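Local coordinates for vacuolar protein sorting-associated protein 29 (Entamoeba histolytica, PDB 5XCJ) that probably serves as a metal-binding subunit of retromer in vacuolar protein sorting and transport, built on a calcineurin-like metallophosphatase fold, at residues V58-A62 with L84-Q89; L99-Q103 with G126-L130; M1-V5 with R30-L35; F22-L26 with P148-L152. The protein carries 1 engineered substitution. All coordinates share one frame; numbering follows the deposited sequence.

Contact 1: residues V58-A62 with L84-Q89; sequences VVKGA and LMHGHQ. Engineered in segment 58-62: A62 (natural residue Asp).
V59 lies opposite M85 and G61 opposite H86, with the G61 and H86 CA atoms 5.3 Å apart, yet no direct hydrogen bond joins the two backbones, which spread further where A62 faces H88. V59 splits its two methyls between L84 and the backbone beyond it: CG1 meets CD2 of L84 at 3.6 Å, while CG2 lies near the backbone N of H86. Beyond it the contact becomes aromatic. With CG of H86 anti to the backbone N (chi1 -176°), the imidazole slides beneath G61, whose CA makes a CH-pi contact 4.0 Å from the ring centroid, displaced toward the rim. A62, engineered from the natural Asp, sets its CB over one face of H88, 4.2 Å from the centroid of the H88 ring; Q89 CD lies over the opposite face and K60 O at the edge. ND1 of H86 and ND1 of H88 share a hydrogen bond of 3.0 Å, and NE2 of H86 bonds D8. One water accepts from H86 N and Q89 NE2, both at 3.0 Å, and sits so near K60 O that its exact position is doubtful; NE2 of Q89 also bonds E71. D8, N39, H115 and the natural Asp at position 62 bind one zinc ion in this protein, but no metal is bound here. The bonds to D8 and H88 restrain both H86 nitrogens beside the metal site, where the engineered alanine offers no carboxylate.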
# COMPACT_ATOMS: atom_id res chain seq x y z
N VAL A 58 0.91 -5.57 -8.56
CA VAL A 58 0.37 -4.24 -8.81
C VAL A 58 -1.06 -4.28 -9.35
O VAL A 58 -1.34 -4.95 -10.33
CB VAL A 58 1.26 -3.46 -9.78
CG1 VAL A 58 0.72 -2.06 -10.00
CG2 VAL A 58 2.69 -3.41 -9.27
N VAL A 59 -1.96 -3.56 -8.70
CA VAL A 59 -3.34 -3.47 -9.16
C VAL A 59 -3.54 -2.19 -9.97
O VAL A 59 -2.72 -1.27 -9.90
CB VAL A 59 -4.35 -3.52 -8.00
CG1 VAL A 59 -4.40 -4.92 -7.40
CG2 VAL A 59 -4.00 -2.48 -6.94
N LYS A 60 -4.62 -2.13 -10.74
CA LYS A 60 -4.88 -0.96 -11.56
C LYS A 60 -5.41 0.23 -10.77
O LYS A 60 -6.40 0.14 -10.07
CB LYS A 60 -5.85 -1.30 -12.69
CG LYS A 60 -6.22 -0.09 -13.54
CD LYS A 60 -7.12 -0.46 -14.70
CE LYS A 60 -7.53 0.77 -15.48
NZ LYS A 60 -7.94 1.89 -14.59
N GLY A 61 -4.70 1.34 -10.90
CA GLY A 61 -5.04 2.58 -10.25
C GLY A 61 -6.00 3.42 -11.06
O GLY A 61 -6.43 3.03 -12.14
N ALA A 62 -6.36 4.58 -10.53
CA ALA A 62 -7.26 5.48 -11.23
C ALA A 62 -6.62 5.98 -12.52
O ALA A 62 -7.29 6.08 -13.54
CB ALA A 62 -7.66 6.64 -10.33
N LEU A 84 -6.09 -6.95 -2.36
CA LEU A 84 -5.48 -5.72 -2.80
C LEU A 84 -6.20 -5.03 -3.95
O LEU A 84 -6.54 -5.67 -4.94
CB LEU A 84 -4.03 -6.01 -3.21
CG LEU A 84 -3.21 -4.91 -3.89
CD1 LEU A 84 -2.71 -3.93 -2.85
CD2 LEU A 84 -2.06 -5.52 -4.67
N MET A 85 -6.47 -3.75 -3.79
CA MET A 85 -7.07 -2.92 -4.82
C MET A 85 -6.73 -1.45 -4.57
O MET A 85 -6.41 -1.07 -3.45
CB MET A 85 -8.57 -3.19 -4.96
CG MET A 85 -9.49 -2.27 -4.18
SD MET A 85 -11.20 -2.55 -4.67
CE MET A 85 -11.00 -2.95 -6.39
N HIS A 86 -6.81 -0.62 -5.59
CA HIS A 86 -6.45 0.79 -5.43
C HIS A 86 -7.34 1.53 -4.43
O HIS A 86 -6.85 2.33 -3.65
CB HIS A 86 -6.41 1.52 -6.77
CG HIS A 86 -5.96 2.94 -6.66
ND1 HIS A 86 -6.79 4.01 -6.95
CD2 HIS A 86 -4.79 3.48 -6.26
CE1 HIS A 86 -6.13 5.13 -6.74
NE2 HIS A 86 -4.91 4.84 -6.33
N GLY A 87 -8.63 1.22 -4.42
CA GLY A 87 -9.55 1.85 -3.51
C GLY A 87 -10.41 3.00 -4.00
O GLY A 87 -11.27 3.48 -3.27
N HIS A 88 -10.19 3.46 -5.23
CA HIS A 88 -11.03 4.50 -5.81
C HIS A 88 -12.45 3.97 -6.05
O HIS A 88 -13.41 4.72 -6.07
CB HIS A 88 -10.43 5.13 -7.07
CG HIS A 88 -10.30 4.20 -8.23
ND1 HIS A 88 -9.34 3.22 -8.30
CD2 HIS A 88 -11.00 4.12 -9.39
CE1 HIS A 88 -9.45 2.58 -9.44
NE2 HIS A 88 -10.46 3.09 -10.12
N GLN A 89 -12.53 2.66 -6.27
CA GLN A 89 -13.78 1.94 -6.51
C GLN A 89 -14.67 1.81 -5.27
O GLN A 89 -15.86 1.55 -5.39
CB GLN A 89 -13.52 0.57 -7.12
CG GLN A 89 -12.46 0.55 -8.19
CD GLN A 89 -11.08 0.32 -7.61
OE1 GLN A 89 -10.81 0.69 -6.47
NE2 GLN A 89 -10.21 -0.30 -8.38
O HOH W 1 -7.39 -1.41 -8.38

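Contact 2: residues L99-Q103 with G126-L130; sequences LAIYQ and GKYFL
F129 sends its ring against Q103 and L99 because its CG stands anti to its own carbonyl carbon (chi1 -65°), while a bend at chi2 of Q103 (-98°) turns that amide down over K127. The phenyl ring wedges in with CE2 and CZ leading. CE2 lies 3.6 Å from CB of L99, and L99 O sits at the ring edge, in plane, 3.3 Å from CE2, although this carbonyl already accepts the helical bond from Q103 N. CZ reaches the backbone at A100, 3.6 Å from its CA, and CB of Q103 closes in from an oblique direction. The Q103 amide plane stands almost perpendicular to the F129 ring, and the side chain crosses that of K127 at about a right angle, NE2 approaching CD of K127 to 3.3 Å. That NE2 is not left to the methylenes, for it donates to V108 O, which fixes the amide above the lysine chain. Beyond CD, K127 leads away from the helix. Helix 96-106 thus lies across strand 127-131: the axes of segments 99-103 and 127-130 come within 10.0 Å, their directions 117° apart. L111 of strand 110-112 touches L99, Q103 and F129, and V124 of strand 120-124 flanks the phenyl ring.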
# COMPACT_ATOMS: atom_id res chain seq x y z
N LEU A 99 -15.54 -0.51 2.69
CA LEU A 99 -14.34 -1.33 2.67
C LEU A 99 -14.66 -2.71 3.23
O LEU A 99 -14.16 -3.72 2.76
CB LEU A 99 -13.23 -0.67 3.48
CG LEU A 99 -12.57 0.57 2.89
CD1 LEU A 99 -11.81 1.32 3.97
CD2 LEU A 99 -11.63 0.17 1.76
N ALA A 100 -15.50 -2.74 4.26
CA ALA A 100 -15.88 -4.00 4.89
C ALA A 100 -16.62 -4.86 3.88
O ALA A 100 -16.43 -6.07 3.84
CB ALA A 100 -16.75 -3.75 6.11
N ILE A 101 -17.46 -4.24 3.07
CA ILE A 101 -18.20 -4.99 2.07
C ILE A 101 -17.22 -5.62 1.07
O ILE A 101 -17.36 -6.78 0.71
CB ILE A 101 -19.23 -4.10 1.34
CG1 ILE A 101 -20.32 -3.66 2.32
CG2 ILE A 101 -19.84 -4.85 0.16
CD1 ILE A 101 -21.06 -2.41 1.90
N TYR A 102 -16.23 -4.85 0.63
CA TYR A 102 -15.24 -5.37 -0.29
C TYR A 102 -14.42 -6.50 0.32
O TYR A 102 -14.12 -7.49 -0.34
CB TYR A 102 -14.33 -4.27 -0.83
CG TYR A 102 -14.78 -3.74 -2.16
CD1 TYR A 102 -14.34 -4.31 -3.34
CD2 TYR A 102 -15.68 -2.69 -2.23
CE1 TYR A 102 -14.77 -3.83 -4.56
CE2 TYR A 102 -16.11 -2.21 -3.44
CZ TYR A 102 -15.66 -2.78 -4.61
OH TYR A 102 -16.08 -2.30 -5.81
N GLN A 103 -14.07 -6.35 1.59
CA GLN A 103 -13.28 -7.36 2.29
C GLN A 103 -14.07 -8.66 2.31
O GLN A 103 -13.52 -9.74 2.10
CB GLN A 103 -12.98 -6.91 3.72
CG GLN A 103 -12.32 -7.97 4.59
CD GLN A 103 -13.31 -8.68 5.49
OE1 GLN A 103 -14.25 -8.08 5.99
NE2 GLN A 103 -13.10 -9.97 5.69
N GLY A 126 -12.16 -8.11 13.73
CA GLY A 126 -11.22 -9.19 13.53
C GLY A 126 -10.56 -9.22 12.16
O GLY A 126 -9.73 -10.07 11.88
N LYS A 127 -10.93 -8.25 11.33
CA LYS A 127 -10.37 -8.11 10.00
C LYS A 127 -9.47 -6.87 9.99
O LYS A 127 -9.69 -5.94 10.75
CB LYS A 127 -11.46 -7.99 8.94
CG LYS A 127 -12.50 -9.10 8.97
CD LYS A 127 -11.88 -10.46 8.77
CE LYS A 127 -12.80 -11.55 9.30
NZ LYS A 127 -12.40 -12.90 8.83
N TYR A 128 -8.46 -6.88 9.12
CA TYR A 128 -7.52 -5.77 9.06
C TYR A 128 -7.57 -5.00 7.76
O TYR A 128 -7.56 -5.58 6.68
CB TYR A 128 -6.11 -6.29 9.31
CG TYR A 128 -6.01 -7.18 10.52
CD1 TYR A 128 -6.23 -8.54 10.43
CD2 TYR A 128 -5.71 -6.65 11.77
CE1 TYR A 128 -6.15 -9.35 11.54
CE2 TYR A 128 -5.63 -7.45 12.88
CZ TYR A 128 -5.85 -8.80 12.76
OH TYR A 128 -5.77 -9.60 13.88
N PHE A 129 -7.66 -3.68 7.88
CA PHE A 129 -7.71 -2.80 6.73
C PHE A 129 -6.46 -1.93 6.75
O PHE A 129 -6.25 -1.16 7.68
CB PHE A 129 -8.97 -1.95 6.77
CG PHE A 129 -10.23 -2.75 6.63
CD1 PHE A 129 -10.76 -3.44 7.70
CD2 PHE A 129 -10.89 -2.82 5.41
CE1 PHE A 129 -11.91 -4.18 7.57
CE2 PHE A 129 -12.04 -3.56 5.28
CZ PHE A 129 -12.56 -4.24 6.36
N LEU A 130 -5.66 -2.04 5.70
CA LEU A 130 -4.40 -1.30 5.59
C LEU A 130 -4.27 -0.39 4.38
O LEU A 130 -4.63 -0.76 3.27
CB LEU A 130 -3.23 -2.29 5.61
CG LEU A 130 -3.39 -3.47 6.57
CD1 LEU A 130 -2.27 -4.48 6.39
CD2 LEU A 130 -3.45 -2.97 7.99

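Contact 3: residues M1-V5 with R30-L35; sequences MLVLV and RIQTVL
L4 is bonded through both its backbone N and its O to strand 33-36: its N donates to T33 O at 2.8 Å and its O accepts from L35 N at 2.8 Å, the latter bond nearly straight (168°). T33 N to L2 O, at 3.2 Å, completes the regular parallel pairing of V3 with T33, L4 with V34 and V5 with L35. Side chains close the two faces of the sheet here. On the face of V3 and L35, CG1 of V3 fits 3.5 Å from CG of L35, and I77 and I75 of strand 72-77 pack over them. On the other face L4 and V34 run side by side, and CB of L4 touches CG2 of I31 at 3.8 Å. CD2 of L2 adds to this apolar packing, 3.5 Å from CG1 of I31. The looser, surface side is made by M1 and Q32. M1, exposed, rests its SD 3.5 Å from CB of Q32. The bend at chi2 of Q32 (77°) curls its amide back so that OE1 accepts from L2 N, a bond modelled at only 2.5 Å and doubtful in length. Backbone bonds and branched aliphatics therefore hold the buried end of this beta-alpha-beta unit, strands 2-6 and 33-36 linked through helix 20-28, while at the exposed start the pairing ends in the M1-Q32 contact and a glutamine amide whose bond is uncertain.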
# COMPACT_ATOMS: atom_id res chain seq x y z
N MET A 1 8.05 -13.95 6.28
CA MET A 1 7.53 -13.23 5.13
C MET A 1 7.47 -11.72 5.38
O MET A 1 6.68 -11.25 6.20
CB MET A 1 6.15 -13.74 4.74
CG MET A 1 6.15 -14.93 3.79
SD MET A 1 7.02 -14.63 2.25
CE MET A 1 6.09 -15.63 1.10
N LEU A 2 8.30 -10.97 4.67
CA LEU A 2 8.31 -9.52 4.80
C LEU A 2 7.65 -8.96 3.55
O LEU A 2 8.08 -9.24 2.44
CB LEU A 2 9.73 -8.99 4.91
CG LEU A 2 9.84 -7.48 5.07
CD1 LEU A 2 9.28 -7.04 6.41
CD2 LEU A 2 11.29 -7.06 4.94
N VAL A 3 6.60 -8.17 3.75
CA VAL A 3 5.84 -7.59 2.65
C VAL A 3 5.86 -6.07 2.63
O VAL A 3 5.48 -5.42 3.59
CB VAL A 3 4.37 -8.04 2.76
CG1 VAL A 3 3.59 -7.68 1.51
CG2 VAL A 3 4.28 -9.52 3.08
N LEU A 4 6.32 -5.51 1.52
CA LEU A 4 6.35 -4.07 1.38
C LEU A 4 5.01 -3.64 0.80
O LEU A 4 4.62 -4.12 -0.26
CB LEU A 4 7.49 -3.64 0.45
CG LEU A 4 7.53 -2.20 -0.06
CD1 LEU A 4 7.74 -1.19 1.06
CD2 LEU A 4 8.57 -2.02 -1.15
N VAL A 5 4.29 -2.78 1.51
CA VAL A 5 3.01 -2.27 1.03
C VAL A 5 3.24 -0.82 0.63
O VAL A 5 3.52 0.03 1.46
CB VAL A 5 1.91 -2.39 2.10
CG1 VAL A 5 0.56 -1.95 1.54
CG2 VAL A 5 1.84 -3.82 2.61
N ARG A 30 15.30 -7.60 3.19
CA ARG A 30 15.05 -8.92 2.64
C ARG A 30 13.54 -8.99 2.42
O ARG A 30 12.85 -9.79 3.04
CB ARG A 30 15.48 -10.01 3.62
CG ARG A 30 15.69 -11.37 2.96
CD ARG A 30 17.01 -11.40 2.22
NE ARG A 30 17.02 -12.38 1.13
CZ ARG A 30 17.00 -12.06 -0.16
NH1 ARG A 30 16.96 -10.79 -0.55
NH2 ARG A 30 17.02 -13.01 -1.07
N ILE A 31 13.04 -8.17 1.51
CA ILE A 31 11.61 -8.13 1.25
C ILE A 31 11.18 -9.23 0.29
O ILE A 31 11.60 -9.26 -0.86
CB ILE A 31 11.20 -6.76 0.69
CG1 ILE A 31 11.53 -5.66 1.70
CG2 ILE A 31 9.72 -6.74 0.37
CD1 ILE A 31 11.43 -4.26 1.13
N GLN A 32 10.43 -10.18 0.81
CA GLN A 32 9.90 -11.28 0.01
C GLN A 32 8.82 -10.92 -1.02
O GLN A 32 8.81 -11.45 -2.12
CB GLN A 32 9.38 -12.39 0.92
CG GLN A 32 10.49 -13.19 1.60
CD GLN A 32 11.09 -12.44 2.77
OE1 GLN A 32 10.41 -11.67 3.44
NE2 GLN A 32 12.37 -12.68 3.03
N THR A 33 7.90 -10.05 -0.62
CA THR A 33 6.78 -9.67 -1.49
C THR A 33 6.48 -8.17 -1.46
O THR A 33 6.67 -7.51 -0.44
CB THR A 33 5.52 -10.47 -1.07
OG1 THR A 33 5.86 -11.85 -0.92
CG2 THR A 33 4.39 -10.37 -2.08
N VAL A 34 6.01 -7.66 -2.59
CA VAL A 34 5.62 -6.28 -2.72
C VAL A 34 4.15 -6.20 -3.14
O VAL A 34 3.76 -6.83 -4.12
CB VAL A 34 6.47 -5.54 -3.78
CG1 VAL A 34 5.79 -4.27 -4.22
CG2 VAL A 34 7.87 -5.26 -3.26
N LEU A 35 3.35 -5.49 -2.36
CA LEU A 35 1.94 -5.30 -2.69
C LEU A 35 1.78 -3.82 -3.01
O LEU A 35 1.87 -2.98 -2.12
CB LEU A 35 1.05 -5.73 -1.53
CG LEU A 35 1.26 -7.18 -1.09
CD1 LEU A 35 0.21 -7.62 -0.08
CD2 LEU A 35 1.31 -8.13 -2.28

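Contact 4: residues F22-L26 with P148-L152; sequences FLDRL and PSFML
F22 offers one ring face to the edge of F150, whose CE2 stands 3.3 Å above the plane near its centre, while the carbonyl carbon of P148 and the N of S149 lie in plane at the F22 rim. The pair is T-shaped, with centroids 4.6 Å apart and planes at 86°. F150 reaches across because its CG sits between the backbone N and the carbonyl carbon (chi1 75°). Its own edge has F22 on it and also CG of L152, and CD2 of L26 meets CE1 of F150 obliquely at 3.7 Å. CB of P148 meets CE2 of F22 at 3.7 Å, closing that end of the contact. At the other end the R25 guanidinium lies with one face toward CD1 of L152, its NH2 3.5 Å away, so a charged group is held against a methyl rather than a polar partner within this pair of segments. The axes of segments 22-26 and 149-152 lie 11.3 Å apart at closest and run 13° from parallel, so helix 20-28 packs along strand 149-156. L4 of strand 2-6 fills in beside L26, F150 and L152, L167 of strand 159-168 touches F22 and P148, and the F150 ring meets Y165 of the same strand nearly parallel.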
# COMPACT_ATOMS: atom_id res chain seq x y z
N PHE A 22 13.71 6.53 1.69
CA PHE A 22 12.84 5.37 1.56
C PHE A 22 13.50 4.34 0.64
O PHE A 22 13.49 3.15 0.92
CB PHE A 22 11.50 5.78 0.94
CG PHE A 22 10.55 6.40 1.91
CD1 PHE A 22 10.94 6.67 3.21
CD2 PHE A 22 9.25 6.71 1.52
CE1 PHE A 22 10.06 7.24 4.10
CE2 PHE A 22 8.37 7.28 2.42
CZ PHE A 22 8.77 7.55 3.70
N LEU A 23 14.06 4.82 -0.46
CA LEU A 23 14.72 3.95 -1.43
C LEU A 23 15.94 3.26 -0.83
O LEU A 23 16.13 2.07 -1.03
CB LEU A 23 15.12 4.75 -2.66
CG LEU A 23 13.94 5.17 -3.54
CD1 LEU A 23 14.39 6.04 -4.70
CD2 LEU A 23 13.19 3.95 -4.03
N ASP A 24 16.74 3.99 -0.06
CA ASP A 24 17.91 3.38 0.56
C ASP A 24 17.50 2.28 1.53
O ASP A 24 18.12 1.23 1.60
CB ASP A 24 18.73 4.44 1.30
CG ASP A 24 19.38 5.43 0.36
OD1 ASP A 24 19.36 5.19 -0.85
OD2 ASP A 24 19.90 6.44 0.85
N ARG A 25 16.45 2.55 2.31
CA ARG A 25 15.94 1.58 3.26
C ARG A 25 15.34 0.33 2.61
O ARG A 25 15.59 -0.78 3.04
CB ARG A 25 14.88 2.23 4.15
CG ARG A 25 14.01 1.24 4.90
CD ARG A 25 14.80 0.58 6.02
NE ARG A 25 14.12 -0.58 6.57
CZ ARG A 25 14.06 -1.77 5.98
NH1 ARG A 25 14.63 -1.96 4.81
NH2 ARG A 25 13.42 -2.76 6.57
N LEU A 26 14.52 0.55 1.59
CA LEU A 26 13.87 -0.51 0.84
C LEU A 26 14.83 -1.40 0.05
O LEU A 26 14.63 -2.59 -0.08
CB LEU A 26 12.79 0.07 -0.07
CG LEU A 26 11.59 0.73 0.63
CD1 LEU A 26 10.64 1.40 -0.35
CD2 LEU A 26 10.86 -0.24 1.53
N PRO A 148 4.95 11.60 2.46
CA PRO A 148 5.38 10.33 1.89
C PRO A 148 5.24 9.24 2.94
O PRO A 148 5.64 9.44 4.08
CB PRO A 148 6.85 10.57 1.55
CG PRO A 148 6.93 12.03 1.30
CD PRO A 148 5.96 12.66 2.26
N SER A 149 4.65 8.13 2.55
CA SER A 149 4.43 7.02 3.46
C SER A 149 4.44 5.66 2.80
O SER A 149 4.19 5.54 1.61
CB SER A 149 3.08 7.21 4.15
OG SER A 149 3.15 8.26 5.09
N PHE A 150 4.75 4.65 3.60
CA PHE A 150 4.73 3.25 3.18
C PHE A 150 4.65 2.33 4.40
O PHE A 150 4.82 2.78 5.53
CB PHE A 150 5.87 2.88 2.23
CG PHE A 150 7.20 2.73 2.91
CD1 PHE A 150 7.55 1.54 3.51
CD2 PHE A 150 8.09 3.78 2.93
CE1 PHE A 150 8.77 1.40 4.12
CE2 PHE A 150 9.31 3.65 3.55
CZ PHE A 150 9.65 2.46 4.14
N MET A 151 4.36 1.06 4.16
CA MET A 151 4.25 0.09 5.23
C MET A 151 5.09 -1.14 4.97
O MET A 151 5.29 -1.54 3.83
CB MET A 151 2.81 -0.39 5.36
CG MET A 151 1.83 0.56 6.03
SD MET A 151 0.21 -0.25 6.08
CE MET A 151 -0.75 0.97 6.98
N LEU A 152 5.58 -1.74 6.05
CA LEU A 152 6.31 -2.99 5.97
C LEU A 152 5.60 -3.94 6.91
O LEU A 152 5.35 -3.60 8.06
CB LEU A 152 7.76 -2.82 6.40
CG LEU A 152 8.68 -2.22 5.34
CD1 LEU A 152 10.10 -2.11 5.88
CD2 LEU A 152 8.64 -3.06 4.08

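Contacts 3 and 4 share the six-stranded sheet and interlock: strands 2-6 and 149-156 are neighbours, V5 N probably bonds M151 O, and L4 CD1 presses on L26 and L152. Contacts 1 and 2 reach the five-stranded sheet and meet where M85 packs on Y102. L130 on M151 connects contact 2 with contact 4, whose centres lie about 24 Å apart. Contacts 2, 3 and 4 are buried, though contact 3 runs out to an exposed end; contact 1, only partly buried, borders the metal site. Backbone bonds dominate contact 3, aromatic and aliphatic packing contacts 2 and 4, whereas contact 1 sets imidazoles against backbone and a methyl, with a water of uncertain position between the segments.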